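Local coordinates for protein mannonate dehydratase (Streptococcus suis, PDB 3BDK) that probably catalyses the dehydration of D-mannonate to 2-dehydro-3-deoxy-D-gluconate, using ferrous iron or manganese as cofactor, at residues M126-W131 against F228-I233. Numbering follows the deposited sequence.
Sequences MPVFDW and FGLPRI. With DNO (D-mannose), chain C.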
loop_
_atom_site.group_PDB
_atom_site.type_symbol
_atom_site.label_atom_id
_atom_site.label_comp_id
_atom_site.label_asym_id
_atom_site.label_seq_id
_atom_site.Cartn_x
_atom_site.Cartn_y
_atom_site.Cartn_z
ATOM N N MET A 126 -6.266 -16.291 26.481
ATOM C CA MET A 126 -6.612 -15.045 27.099
ATOM C C MET A 126 -7.951 -15.193 27.787
ATOM O O MET A 126 -8.989 -15.328 27.137
ATOM C CB MET A 126 -6.680 -13.954 26.038
ATOM C CG MET A 126 -6.286 -12.563 26.527
ATOM S SD MET A 126 -6.577 -11.259 25.302
ATOM C CE MET A 126 -6.010 -12.075 23.798
ATOM N N PRO A 127 -7.940 -15.178 29.119
ATOM C CA PRO A 127 -9.175 -15.277 29.866
ATOM C C PRO A 127 -10.206 -14.313 29.327
ATOM O O PRO A 127 -9.846 -13.196 28.947
ATOM C CB PRO A 127 -8.757 -14.840 31.259
ATOM C CG PRO A 127 -7.330 -15.238 31.355
ATOM C CD PRO A 127 -6.757 -15.093 29.994
ATOM N N VAL A 128 -11.457 -14.775 29.261
ATOM C CA VAL A 128 -12.650 -13.965 29.035
ATOM C C VAL A 128 -12.808 -13.379 27.622
ATOM O O VAL A 128 -13.656 -13.836 26.859
ATOM C CB VAL A 128 -12.820 -12.864 30.115
ATOM C CG1 VAL A 128 -14.232 -12.322 30.094
ATOM C CG2 VAL A 128 -12.523 -13.410 31.484
ATOM N N PHE A 129 -12.010 -12.367 27.286
ATOM C CA PHE A 129 -12.095 -11.687 25.989
ATOM C C PHE A 129 -10.868 -12.015 25.156
ATOM O O PHE A 129 -9.844 -12.405 25.712
ATOM C CB PHE A 129 -12.138 -10.165 26.169
ATOM C CG PHE A 129 -13.012 -9.700 27.301
ATOM C CD1 PHE A 129 -12.464 -9.436 28.551
ATOM C CD2 PHE A 129 -14.376 -9.514 27.112
ATOM C CE1 PHE A 129 -13.268 -9.002 29.612
ATOM C CE2 PHE A 129 -15.185 -9.089 28.159
ATOM C CZ PHE A 129 -14.627 -8.832 29.416
ATOM N N ASP A 130 -10.966 -11.829 23.833
ATOM C CA ASP A 130 -9.801 -11.963 22.951
ATOM C C ASP A 130 -9.138 -10.631 22.596
ATOM O O ASP A 130 -8.061 -10.588 21.982
ATOM C CB ASP A 130 -10.181 -12.702 21.686
ATOM C CG ASP A 130 -10.817 -14.033 21.972
ATOM O OD1 ASP A 130 -11.762 -14.388 21.216
ATOM O OD2 ASP A 130 -10.380 -14.707 22.951
ATOM N N TRP A 131 -9.796 -9.551 22.981
ATOM C CA TRP A 131 -9.249 -8.213 22.868
ATOM C C TRP A 131 -10.212 -7.273 23.580
ATOM O O TRP A 131 -11.351 -7.640 23.882
ATOM C CB TRP A 131 -9.074 -7.809 21.397
ATOM C CG TRP A 131 -10.327 -7.959 20.586
ATOM C CD1 TRP A 131 -10.722 -9.056 19.892
ATOM C CD2 TRP A 131 -11.363 -6.982 20.409
ATOM N NE1 TRP A 131 -11.932 -8.829 19.281
ATOM C CE2 TRP A 131 -12.353 -7.567 19.584
ATOM C CE3 TRP A 131 -11.552 -5.669 20.865
ATOM C CZ2 TRP A 131 -13.513 -6.882 19.195
ATOM C CZ3 TRP A 131 -12.721 -4.988 20.478
ATOM C CH2 TRP A 131 -13.678 -5.599 19.654
ATOM N N PHE A 228 -9.242 -5.135 34.201
ATOM C CA PHE A 228 -10.386 -5.553 34.991
ATOM C C PHE A 228 -9.998 -6.656 35.986
ATOM O O PHE A 228 -10.780 -7.599 36.232
ATOM C CB PHE A 228 -11.472 -6.099 34.056
ATOM C CG PHE A 228 -11.959 -5.116 33.042
ATOM C CD1 PHE A 228 -12.294 -3.814 33.414
ATOM C CD2 PHE A 228 -12.154 -5.514 31.728
ATOM C CE1 PHE A 228 -12.781 -2.919 32.497
ATOM C CE2 PHE A 228 -12.647 -4.639 30.795
ATOM C CZ PHE A 228 -12.958 -3.338 31.161
ATOM N N GLY A 229 -8.781 -6.564 36.516
ATOM C CA GLY A 229 -8.274 -7.565 37.456
ATOM C C GLY A 229 -8.172 -8.989 36.939
ATOM O O GLY A 229 -7.905 -9.905 37.717
ATOM N N LEU A 230 -8.371 -9.184 35.637
ATOM C CA LEU A 230 -8.164 -10.489 35.013
ATOM C C LEU A 230 -6.697 -10.717 34.702
ATOM O O LEU A 230 -5.999 -9.775 34.366
ATOM C CB LEU A 230 -8.900 -10.576 33.700
ATOM C CG LEU A 230 -10.401 -10.540 33.623
ATOM C CD1 LEU A 230 -10.776 -10.363 32.132
ATOM C CD2 LEU A 230 -10.949 -11.818 34.217
ATOM N N PRO A 231 -6.223 -11.974 34.779
ATOM C CA PRO A 231 -4.810 -12.227 34.527
ATOM C C PRO A 231 -4.464 -12.360 33.023
ATOM O O PRO A 231 -5.328 -12.756 32.226
ATOM C CB PRO A 231 -4.581 -13.544 35.271
ATOM C CG PRO A 231 -5.835 -14.262 35.083
ATOM C CD PRO A 231 -6.933 -13.221 35.120
ATOM N N ARG A 232 -3.230 -11.997 32.649
ATOM C CA ARG A 232 -2.724 -12.176 31.292
ATOM C C ARG A 232 -1.297 -12.628 31.397
ATOM O O ARG A 232 -0.563 -12.129 32.243
ATOM C CB ARG A 232 -2.753 -10.874 30.505
ATOM C CG ARG A 232 -4.023 -10.618 29.711
ATOM C CD ARG A 232 -5.160 -10.036 30.565
ATOM N NE ARG A 232 -6.329 -9.758 29.731
ATOM C CZ ARG A 232 -7.388 -10.562 29.586
ATOM N NH1 ARG A 232 -8.389 -10.201 28.782
ATOM N NH2 ARG A 232 -7.474 -11.716 30.240
ATOM N N ILE A 233 -0.889 -13.571 30.548
ATOM C CA ILE A 233 0.472 -14.093 30.629
ATOM C C ILE A 233 1.291 -13.960 29.343
ATOM O O ILE A 233 2.536 -13.927 29.380
ATOM C CB ILE A 233 0.535 -15.551 31.195
ATOM C CG1 ILE A 233 -0.354 -16.518 30.384
ATOM C CG2 ILE A 233 0.206 -15.563 32.688
ATOM C CD1 ILE A 233 -0.212 -17.978 30.806
HETATM C C1 DNO C . -8.174 -9.074 17.700
HETATM C C2 DNO C . -8.206 -9.633 16.268
HETATM C C3 DNO C . -9.518 -10.389 15.887
HETATM C C4 DNO C . -10.042 -11.596 16.732
HETATM C C5 DNO C . -9.025 -12.620 17.321
HETATM C C6 DNO C . -9.698 -13.991 17.461
HETATM O O1 DNO C . -7.288 -8.290 18.045
HETATM O O2 DNO C . -7.036 -10.431 16.015
HETATM O O3 DNO C . -9.391 -10.851 14.545
HETATM O O4 DNO C . -10.927 -11.113 17.751
HETATM O O5 DNO C . -7.843 -12.785 16.521
HETATM O O6 DNO C . -10.165 -14.155 18.803
#
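Two irregular loops meet where M126 comes nearest R232 and P127 nearest P231, with the CA atoms of M126 and R232 6.4 Å apart. In this xylose isomerase-like TIM barrel the loops follow the neighbouring parallel strands 120-123 and 215-218; neither segment is helix or strand, and the hydrogen bonds between them come from the side chain of R232. P127-V128-F129 forms a classic gamma turn, closed by a weak bond from F129 N to P127 O; the positive phi of V128 is uncommon for a beta-branched residue. R232 turns at its second torsion (chi2 82°), which swings the guanidinium across to the carbonyl of P127. The oxygen that closes the turn thus also receives NH2 of R232 at 3.1 Å, close to the guanidinium plane, and, weakly, NH1. NH2 also bonds almost straight (174°) to P231 O, the carbonyl just before its own residue, so one nitrogen ties both loops and the head is held against rotation. Arginine suits the place because its flat guanidinium offers several N-H groups in one plane, at the end of a long chain. The methylene CG of M126 lies over one guanidinium face, 3.8 Å from CZ, a place that a flexible, uncharged chain fills well. P127, which has no N-H to satisfy, sets its ring beside the P231 ring and NH2 of R232. Beside the arginine the contact is apolar: V128 and L230 meet at about a right angle, and Y185 of helix 176-187 touches both. L230 CD1 also reaches F129, whose ring touches that of F228 and has V128 CG1 over one face. Beyond the turn, D130 and W131 line the bound D-mannose: NE1 of W131 lies 2.9 Å from O4 of the sugar, which meets the ring at its edge.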